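Local structure of ABC transporter substrate-binding protein (Rhizobium radiobacter, 6TFX) at residues S27-V32 with S140-G145; E343-L348 with I381-A386. The protein binds the opine mannopinic acid as the solute-binding protein of an ABC transporter, probably delivering it for import into the cell. One frame throughout, in Å; residues are numbered along the deposited sequence.

Contact 1: residues S27-V32 with S140-G145; sequences SDRTLV and SNFSGG. With N72 ((2~{R})-2-[[(3~{R},4~{R},5~{S})-3,4,5,6-tetrakis(oxidanyl)-2-oxidanylidene-hexyl]amino]pentanedioic acid), chain C.
Arg29, on helix 26-35, meets Phe142 and Ser143 of the loop 140-145 chiefly through its guanidinium group, with CD also near the Phe142 ring. Its chain is extended from CG to NE, which carries the charge from the helix across to the loop. Hydrogen bonding comes first: NH1 donates to Ser143 OG over 3.0 Å, and the hydroxyl oxygen sits at the guanidinium edge, only 9° out of its plane. Two waters flank this bond. One accepts from Arg29 NH1 and from the backbone N of Ser143, the latter at 2.9 Å; the other accepts from Arg29 NH2 and is also bonded to Ser143 OG. Aromatic packing is the second element. Arg29 NH1 lies over a face of the Phe142 ring, 3.3 Å from CZ, with the two planes 19° from parallel; Ser143 OG lies above the same face, also offset toward the rim. The ligand is met by weak bonds: N72 OE1, oblique to the guanidinium, takes them from Arg29 NH2 at 3.0 Å and from NE at 3.2 Å, while NE also donates to the backbone O of Thr24. The Ser143 hydroxyl, the Thr24 carbonyl, the waters and the ring together probably fix the rotation of a buried guanidinium whose charge would offset that of the ligand's carboxylate, so the loop acts as a second shell to the opine pocket.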
ATOM      1  N   SER A  27       3.473   7.504   2.531  1.00 14.99           N
ATOM      2  CA  SER A  27       3.837   8.387   3.641  1.00 14.71           C
ATOM      3  C   SER A  27       2.784   8.384   4.756  1.00 17.26           C
ATOM      4  O   SER A  27       3.135   8.279   5.932  1.00 18.09           O
ATOM      5  CB  SER A  27       4.087   9.804   3.153  1.00 19.18           C
ATOM      6  OG  SER A  27       4.563  10.570   4.249  1.00 22.76           O
ATOM      7  N   ASP A  28       1.500   8.485   4.393  1.00 15.96           N
ATOM      8  CA  ASP A  28       0.450   8.478   5.434  1.00 15.07           C
ATOM      9  C   ASP A  28       0.406   7.100   6.110  1.00 16.76           C
ATOM     10  O   ASP A  28       0.300   7.025   7.336  1.00 18.22           O
ATOM     11  CB  ASP A  28      -0.917   8.830   4.838  1.00 16.74           C
ATOM     12  CG  ASP A  28      -1.159  10.303   4.514  1.00 26.36           C
ATOM     13  OD1 ASP A  28      -0.306  11.166   4.894  1.00 26.29           O
ATOM     14  OD2 ASP A  28      -2.204  10.606   3.897  1.00 24.57           O
ATOM     15  N   ARG A  29       0.548   5.992   5.323  1.00 14.00           N
ATOM     16  CA  ARG A  29       0.525   4.650   5.927  1.00 14.37           C
ATOM     17  C   ARG A  29       1.726   4.455   6.880  1.00 15.76           C
ATOM     18  O   ARG A  29       1.616   3.726   7.879  1.00 16.33           O
ATOM     19  CB  ARG A  29       0.573   3.555   4.855  1.00 15.65           C
ATOM     20  CG  ARG A  29      -0.682   3.489   4.002  1.00 15.75           C
ATOM     21  CD  ARG A  29      -0.500   2.352   3.028  1.00 14.42           C
ATOM     22  NE  ARG A  29      -1.578   2.198   2.048  1.00 16.58           N
ATOM     23  CZ  ARG A  29      -2.651   1.427   2.200  1.00 19.29           C
ATOM     24  NH1 ARG A  29      -2.882   0.808   3.357  1.00 17.18           N
ATOM     25  NH2 ARG A  29      -3.517   1.287   1.210  1.00 16.82           N
ATOM     26  N   THR A  30       2.887   5.053   6.527  1.00 13.37           N
ATOM     27  CA  THR A  30       4.097   4.924   7.359  1.00 14.09           C
ATOM     28  C   THR A  30       3.851   5.609   8.717  1.00 16.70           C
ATOM     29  O   THR A  30       4.066   5.005   9.759  1.00 15.02           O
ATOM     30  CB  THR A  30       5.313   5.529   6.665  1.00 18.02           C
ATOM     31  OG1 THR A  30       5.525   4.857   5.423  1.00 16.83           O
ATOM     32  CG2 THR A  30       6.592   5.403   7.525  1.00 16.26           C
ATOM     33  N   LEU A  31       3.358   6.857   8.697  1.00 15.92           N
ATOM     34  CA  LEU A  31       3.065   7.575   9.933  1.00 15.62           C
ATOM     35  C   LEU A  31       2.047   6.802  10.768  1.00 16.41           C
ATOM     36  O   LEU A  31       2.257   6.619  11.961  1.00 18.15           O
ATOM     37  CB  LEU A  31       2.542   8.975   9.591  1.00 15.97           C
ATOM     38  CG  LEU A  31       3.640   9.919   9.088  1.00 19.28           C
ATOM     39  CD1 LEU A  31       3.030  11.204   8.469  1.00 19.56           C
ATOM     40  CD2 LEU A  31       4.582  10.322  10.218  1.00 19.84           C
ATOM     41  N   VAL A  32       0.964   6.298  10.132  1.00 14.79           N
ATOM     42  CA  VAL A  32      -0.055   5.509  10.830  1.00 14.84           C
ATOM     43  C   VAL A  32       0.573   4.295  11.543  1.00 16.67           C
ATOM     44  O   VAL A  32       0.198   3.986  12.679  1.00 16.65           O
ATOM     45  CB  VAL A  32      -1.152   5.136   9.801  1.00 18.95           C
ATOM     46  CG1 VAL A  32      -1.953   3.911  10.203  1.00 21.11           C
ATOM     47  CG2 VAL A  32      -2.061   6.344   9.566  1.00 17.88           C
ATOM     48  N   SER A 140      -4.969  -6.970  11.631  1.00 14.81           N
ATOM     49  CA  SER A 140      -3.610  -6.588  11.959  1.00 15.01           C
ATOM     50  C   SER A 140      -3.346  -5.111  11.756  1.00 18.14           C
ATOM     51  O   SER A 140      -4.244  -4.357  11.384  1.00 17.87           O
ATOM     52  CB  SER A 140      -2.611  -7.418  11.156  1.00 19.64           C
ATOM     53  OG  SER A 140      -2.687  -6.991   9.806  1.00 24.69           O
ATOM     54  N   ASN A 141      -2.078  -4.728  11.949  1.00 15.37           N
ATOM     55  CA  ASN A 141      -1.654  -3.332  11.885  1.00 16.59           C
ATOM     56  C   ASN A 141      -1.411  -2.906  10.444  1.00 18.25           C
ATOM     57  O   ASN A 141      -0.284  -2.606  10.030  1.00 18.17           O
ATOM     58  CB  ASN A 141      -0.461  -3.075  12.815  1.00 14.49           C
ATOM     59  CG  ASN A 141       0.753  -3.907  12.495  1.00 20.21           C
ATOM     60  OD1 ASN A 141       0.659  -5.078  12.118  1.00 17.95           O
ATOM     61  ND2 ASN A 141       1.911  -3.323  12.703  1.00 18.85           N
ATOM     62  N   PHE A 142      -2.506  -2.845   9.679  1.00 15.75           N
ATOM     63  CA  PHE A 142      -2.458  -2.380   8.295  1.00 15.75           C
ATOM     64  C   PHE A 142      -3.861  -2.060   7.870  1.00 19.46           C
ATOM     65  O   PHE A 142      -4.810  -2.725   8.306  1.00 18.10           O
ATOM     66  CB  PHE A 142      -1.849  -3.412   7.316  1.00 16.81           C
ATOM     67  CG  PHE A 142      -1.536  -2.854   5.928  1.00 17.99           C
ATOM     68  CD1 PHE A 142      -0.599  -1.839   5.763  1.00 19.65           C
ATOM     69  CD2 PHE A 142      -2.157  -3.371   4.798  1.00 21.58           C
ATOM     70  CE1 PHE A 142      -0.297  -1.340   4.485  1.00 21.81           C
ATOM     71  CE2 PHE A 142      -1.856  -2.873   3.522  1.00 23.54           C
ATOM     72  CZ  PHE A 142      -0.929  -1.865   3.375  1.00 19.89           C
ATOM     73  N   SER A 143      -3.993  -1.032   7.034  1.00 16.12           N
ATOM     74  CA  SER A 143      -5.287  -0.631   6.474  1.00 16.01           C
ATOM     75  C   SER A 143      -6.389  -0.534   7.565  1.00 19.00           C
ATOM     76  O   SER A 143      -6.195   0.160   8.552  1.00 18.72           O
ATOM     77  CB  SER A 143      -5.663  -1.525   5.286  1.00 20.51           C
ATOM     78  OG  SER A 143      -4.718  -1.350   4.231  1.00 21.91           O
ATOM     79  N   GLY A 144      -7.493  -1.265   7.421  1.00 17.80           N
ATOM     80  CA  GLY A 144      -8.619  -1.134   8.340  1.00 17.86           C
ATOM     81  C   GLY A 144      -8.508  -1.817   9.684  1.00 20.43           C
ATOM     82  O   GLY A 144      -9.466  -1.796  10.453  1.00 20.64           O
ATOM     83  N   GLY A 145      -7.371  -2.458   9.959  1.00 16.57           N
ATOM     84  CA  GLY A 145      -7.222  -3.183  11.223  1.00 15.99           C
ATOM     85  C   GLY A 145      -6.869  -2.326  12.431  1.00 19.78           C
ATOM     86  O   GLY A 145      -7.097  -2.720  13.583  1.00 19.28           O
TER
HETATM   87  OAB N72 C 601       8.730   3.587  -9.296  1.00 21.50           O
HETATM   88  CAF N72 C 601       7.430   3.151  -8.853  1.00 20.18           C
HETATM   89  CAG N72 C 601       6.787   3.932  -7.658  1.00 24.02           C
HETATM   90  OAC N72 C 601       7.698   4.719  -6.960  1.00 19.48           O
HETATM   91  CAH N72 C 601       5.810   3.047  -6.882  1.00 18.82           C
HETATM   92  OAM N72 C 601       5.789   1.679  -7.031  1.00 15.25           O
HETATM   93  CAI N72 C 601       5.471   2.917  -5.410  1.00 24.60           C
HETATM   94  OAD N72 C 601       6.599   3.200  -4.611  1.00 17.85           O
HETATM   95  CAJ N72 C 601       4.165   3.589  -5.062  1.00 17.64           C
HETATM   96  OAE N72 C 601       3.314   3.739  -5.976  1.00 16.87           O
HETATM   97  CAK N72 C 601       3.922   4.131  -3.625  1.00 16.54           C
HETATM   98  N   N72 C 601       2.915   3.357  -2.939  1.00 16.42           N
HETATM   99  CA  N72 C 601       1.672   3.911  -2.555  1.00 24.14           C
HETATM  100  C   N72 C 601       1.270   5.243  -3.126  1.00 18.56           C
HETATM  101  O   N72 C 601       0.588   5.585  -4.172  1.00 16.41           O
HETATM  102  CB  N72 C 601       0.595   2.823  -2.571  1.00 20.82           C
HETATM  103  CG  N72 C 601      -0.874   3.218  -2.723  1.00 16.80           C
HETATM  104  CD  N72 C 601      -1.840   2.228  -2.067  1.00 18.84           C
HETATM  105  OE1 N72 C 601      -1.509   1.547  -1.043  1.00 17.16           O
HETATM  106  OE2 N72 C 601      -2.987   2.108  -2.552  1.00 16.65           O
HETATM  107  OXT N72 C 601       1.715   6.037  -2.277  1.00 17.33           O
HETATM  108  O   HOH W   1      -2.168   1.098   6.297  1.00 17.29           O
HETATM  109  O   HOH W   2      -5.498  -1.256   1.511  1.00 26.67           O

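Contact 2: residues E343-L348 with I381-A386; sequences ESLAQL and IVLYGA. With N72 ((2~{R})-2-[[(3~{R},4~{R},5~{S})-3,4,5,6-tetrakis(oxidanyl)-2-oxidanylidene-hexyl]amino]pentanedioic acid), chain C.
Behind the opine pocket, whose wall includes strand 381-386, Leu345 and Ala346 of helix 340-353 pack on Leu383 of that strand in a small contact of apolar side chains, with no hydrogen bond across it. Leu383 carries the strand's share. Its CG stands opposite the backbone N (chi1 171°), which sends both methyls to the helix. CD2 settles against the backbone between the two helix residues, 3.6 Å from Ala346 N and 3.8 Å from Ala346 CB. The same methyl reaches Leu345 CG at 4.0 Å, while Leu383 CD1 meets Leu345 CD2, also at 4.0 Å; these two leucine side chains cross at a slant rather than lying alongside. CD2 thus meets Ala346 at its backbone N and CA as well as its CB.

Side chains alternate along the strand, and Tyr384 serves the ligand instead. Its hydroxyl OH donates to N72 OE2 over 2.6 Å, the carboxylate oxygen lying at the ring edge in the ring plane. Arg375 is bonded to the same hydroxyl, which probably strengthens it as a donor. Gly385 has no side chain, and the ligand's sugar-derived chain runs past its backbone, with N72 OAE 2.8 Å from Gly385 O. Ala386 CB comes within van der Waals range of the ligand's side chain, 4.2 Å from N72 CB.

Strand 381-386 pairs antiparallel with strand 240-255, where Leu253 touches Leu383 and Asn251 touches Leu345. Helix 340-353 also rests, through Leu345 and Leu348, on Ile280 and Arg284 of helix 277-284, and Arg284 itself bonds the ligand. Helix 367-374 covers Val382 and Tyr384, so the strand is packed between helices 340-353 and 367-374.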
ATOM      1  N   GLU A 343       6.789   9.393 -11.169  1.00 17.66           N
ATOM      2  CA  GLU A 343       7.026  10.365 -12.222  1.00 17.91           C
ATOM      3  C   GLU A 343       8.118   9.829 -13.183  1.00 19.04           C
ATOM      4  O   GLU A 343       7.930   9.871 -14.399  1.00 19.35           O
ATOM      5  CB  GLU A 343       7.431  11.707 -11.608  1.00 19.32           C
ATOM      6  CG  GLU A 343       7.762  12.759 -12.652  1.00 24.01           C
ATOM      7  CD  GLU A 343       7.879  14.137 -12.036  1.00 47.49           C
ATOM      8  OE1 GLU A 343       8.910  14.390 -11.369  1.00 42.70           O
ATOM      9  OE2 GLU A 343       6.936  14.949 -12.194  1.00 44.99           O
ATOM     10  N   SER A 344       9.237   9.305 -12.635  1.00 17.11           N
ATOM     11  CA  SER A 344      10.300   8.780 -13.492  1.00 17.66           C
ATOM     12  C   SER A 344       9.804   7.549 -14.263  1.00 18.29           C
ATOM     13  O   SER A 344      10.084   7.435 -15.452  1.00 19.33           O
ATOM     14  CB  SER A 344      11.556   8.468 -12.682  1.00 21.91           C
ATOM     15  OG  SER A 344      11.269   7.501 -11.693  1.00 31.82           O
ATOM     16  N   LEU A 345       8.996   6.680 -13.618  1.00 15.78           N
ATOM     17  CA  LEU A 345       8.439   5.520 -14.330  1.00 15.52           C
ATOM     18  C   LEU A 345       7.539   5.984 -15.497  1.00 17.59           C
ATOM     19  O   LEU A 345       7.646   5.459 -16.609  1.00 18.26           O
ATOM     20  CB  LEU A 345       7.651   4.614 -13.373  1.00 15.80           C
ATOM     21  CG  LEU A 345       7.097   3.312 -13.995  1.00 17.65           C
ATOM     22  CD1 LEU A 345       8.198   2.464 -14.675  1.00 18.14           C
ATOM     23  CD2 LEU A 345       6.448   2.482 -12.941  1.00 17.72           C
ATOM     24  N   ALA A 346       6.673   6.993 -15.254  1.00 15.65           N
ATOM     25  CA  ALA A 346       5.793   7.496 -16.322  1.00 15.29           C
ATOM     26  C   ALA A 346       6.638   8.060 -17.487  1.00 18.31           C
ATOM     27  O   ALA A 346       6.286   7.884 -18.654  1.00 18.83           O
ATOM     28  CB  ALA A 346       4.858   8.575 -15.768  1.00 17.07           C
ATOM     29  N   GLN A 347       7.767   8.712 -17.161  1.00 15.70           N
ATOM     30  CA  GLN A 347       8.664   9.244 -18.198  1.00 16.57           C
ATOM     31  C   GLN A 347       9.314   8.110 -18.995  1.00 20.09           C
ATOM     32  O   GLN A 347       9.503   8.240 -20.206  1.00 20.44           O
ATOM     33  CB  GLN A 347       9.731  10.151 -17.588  1.00 18.82           C
ATOM     34  CG  GLN A 347       9.127  11.500 -17.186  1.00 25.49           C
ATOM     35  CD  GLN A 347       9.970  12.264 -16.209  1.00 42.07           C
ATOM     36  OE1 GLN A 347      11.039  11.815 -15.778  1.00 35.73           O
ATOM     37  NE2 GLN A 347       9.487  13.428 -15.811  1.00 38.56           N
ATOM     38  N   LEU A 348       9.650   6.992 -18.335  1.00 17.23           N
ATOM     39  CA  LEU A 348      10.228   5.837 -19.061  1.00 16.96           C
ATOM     40  C   LEU A 348       9.199   5.253 -20.025  1.00 19.52           C
ATOM     41  O   LEU A 348       9.535   4.951 -21.178  1.00 19.69           O
ATOM     42  CB  LEU A 348      10.685   4.753 -18.097  1.00 16.78           C
ATOM     43  CG  LEU A 348      11.905   5.111 -17.220  1.00 22.08           C
ATOM     44  CD1 LEU A 348      12.196   3.979 -16.262  1.00 22.94           C
ATOM     45  CD2 LEU A 348      13.171   5.385 -18.075  1.00 24.19           C
ATOM     46  N   ILE A 381      -5.941   6.628 -18.324  1.00 13.86           N
ATOM     47  CA  ILE A 381      -5.018   5.560 -17.967  1.00 13.54           C
ATOM     48  C   ILE A 381      -4.440   5.994 -16.639  1.00 14.63           C
ATOM     49  O   ILE A 381      -4.170   7.168 -16.456  1.00 15.87           O
ATOM     50  CB  ILE A 381      -3.893   5.381 -19.015  1.00 16.68           C
ATOM     51  CG1 ILE A 381      -4.482   5.054 -20.410  1.00 17.51           C
ATOM     52  CG2 ILE A 381      -2.923   4.242 -18.565  1.00 17.93           C
ATOM     53  CD1 ILE A 381      -3.358   5.165 -21.584  1.00 22.30           C
ATOM     54  N   VAL A 382      -4.239   5.051 -15.726  1.00 13.79           N
ATOM     55  CA  VAL A 382      -3.698   5.351 -14.401  1.00 13.28           C
ATOM     56  C   VAL A 382      -2.485   4.478 -14.149  1.00 15.61           C
ATOM     57  O   VAL A 382      -2.611   3.251 -14.164  1.00 15.33           O
ATOM     58  CB  VAL A 382      -4.794   5.110 -13.305  1.00 15.30           C
ATOM     59  CG1 VAL A 382      -4.206   5.267 -11.899  1.00 14.69           C
ATOM     60  CG2 VAL A 382      -6.004   6.047 -13.494  1.00 15.78           C
ATOM     61  N   LEU A 383      -1.322   5.094 -13.914  1.00 13.79           N
ATOM     62  CA  LEU A 383      -0.108   4.341 -13.573  1.00 12.75           C
ATOM     63  C   LEU A 383      -0.123   4.299 -12.022  1.00 14.13           C
ATOM     64  O   LEU A 383       0.144   5.327 -11.368  1.00 13.91           O
ATOM     65  CB  LEU A 383       1.146   5.074 -14.112  1.00 13.71           C
ATOM     66  CG  LEU A 383       2.480   4.482 -13.627  1.00 19.10           C
ATOM     67  CD1 LEU A 383       2.640   3.051 -14.102  1.00 18.13           C
ATOM     68  CD2 LEU A 383       3.643   5.360 -14.073  1.00 19.18           C
ATOM     69  N   TYR A 384      -0.431   3.132 -11.453  1.00 13.65           N
ATOM     70  CA  TYR A 384      -0.585   2.983 -10.005  1.00 12.62           C
ATOM     71  C   TYR A 384       0.379   1.872  -9.565  1.00 15.54           C
ATOM     72  O   TYR A 384       0.519   0.852 -10.256  1.00 14.91           O
ATOM     73  CB  TYR A 384      -2.025   2.528  -9.713  1.00 14.01           C
ATOM     74  CG  TYR A 384      -2.496   2.816  -8.304  1.00 12.63           C
ATOM     75  CD1 TYR A 384      -3.047   4.058  -7.971  1.00 13.30           C
ATOM     76  CD2 TYR A 384      -2.392   1.850  -7.300  1.00 13.28           C
ATOM     77  CE1 TYR A 384      -3.499   4.321  -6.678  1.00 13.62           C
ATOM     78  CE2 TYR A 384      -2.822   2.110  -5.999  1.00 14.31           C
ATOM     79  CZ  TYR A 384      -3.341   3.363  -5.685  1.00 13.99           C
ATOM     80  OH  TYR A 384      -3.839   3.630  -4.436  1.00 14.43           O
ATOM     81  N   GLY A 385       0.998   2.050  -8.404  1.00 13.48           N
ATOM     82  CA  GLY A 385       1.923   1.040  -7.892  1.00 12.81           C
ATOM     83  C   GLY A 385       1.558   0.695  -6.467  1.00 14.88           C
ATOM     84  O   GLY A 385       1.503   1.587  -5.612  1.00 15.44           O
ATOM     85  N   ALA A 386       1.301  -0.585  -6.188  1.00 12.39           N
ATOM     86  CA  ALA A 386       0.900  -0.959  -4.823  1.00 13.70           C
ATOM     87  C   ALA A 386       1.070  -2.446  -4.609  1.00 15.32           C
ATOM     88  O   ALA A 386       1.172  -3.214  -5.571  1.00 15.00           O
ATOM     89  CB  ALA A 386      -0.573  -0.624  -4.607  1.00 15.15           C
TER
HETATM   90  OAB N72 C 601       8.730   3.587  -9.296  1.00 21.50           O
HETATM   91  CAF N72 C 601       7.430   3.151  -8.853  1.00 20.18           C
HETATM   92  CAG N72 C 601       6.787   3.932  -7.658  1.00 24.02           C
HETATM   93  OAC N72 C 601       7.698   4.719  -6.960  1.00 19.48           O
HETATM   94  CAH N72 C 601       5.810   3.047  -6.882  1.00 18.82           C
HETATM   95  OAM N72 C 601       5.789   1.679  -7.031  1.00 15.25           O
HETATM   96  CAI N72 C 601       5.471   2.917  -5.410  1.00 24.60           C
HETATM   97  OAD N72 C 601       6.599   3.200  -4.611  1.00 17.85           O
HETATM   98  CAJ N72 C 601       4.165   3.589  -5.062  1.00 17.64           C
HETATM   99  OAE N72 C 601       3.314   3.739  -5.976  1.00 16.87           O
HETATM  100  CAK N72 C 601       3.922   4.131  -3.625  1.00 16.54           C
HETATM  101  N   N72 C 601       2.915   3.357  -2.939  1.00 16.42           N
HETATM  102  CA  N72 C 601       1.672   3.911  -2.555  1.00 24.14           C
HETATM  103  C   N72 C 601       1.270   5.243  -3.126  1.00 18.56           C
HETATM  104  O   N72 C 601       0.588   5.585  -4.172  1.00 16.41           O
HETATM  105  CB  N72 C 601       0.595   2.823  -2.571  1.00 20.82           C
HETATM  106  CG  N72 C 601      -0.874   3.218  -2.723  1.00 16.80           C
HETATM  107  CD  N72 C 601      -1.840   2.228  -2.067  1.00 18.84           C
HETATM  108  OE1 N72 C 601      -1.509   1.547  -1.043  1.00 17.16           O
HETATM  109  OE2 N72 C 601      -2.987   2.108  -2.552  1.00 16.65           O
HETATM  110  OXT N72 C 601       1.715   6.037  -2.277  1.00 17.33           O

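Starting from the N terminus, 107 residues, including the four-stranded antiparallel sheet, separate segment 27-32 from the loop 140-145 that closes contact 1. Much later, contact 2 closes a shorter loop of 32 residues, in which the chain passes from helix 340-353 through strand 358-365 and helix 367-374 to strand 381-386. The two are in series, neither nested nor crossed. The centres of contact 1 and contact 2 are about 23 Å apart; the nearest atoms of contact 1 and contact 2 are about 6 Å apart, without touching. The ligand joins them: its side-chain carboxylate is met weakly at OE1 by contact 1 and bonded at OE2 by contact 2, bringing distant parts of the chain to one pocket.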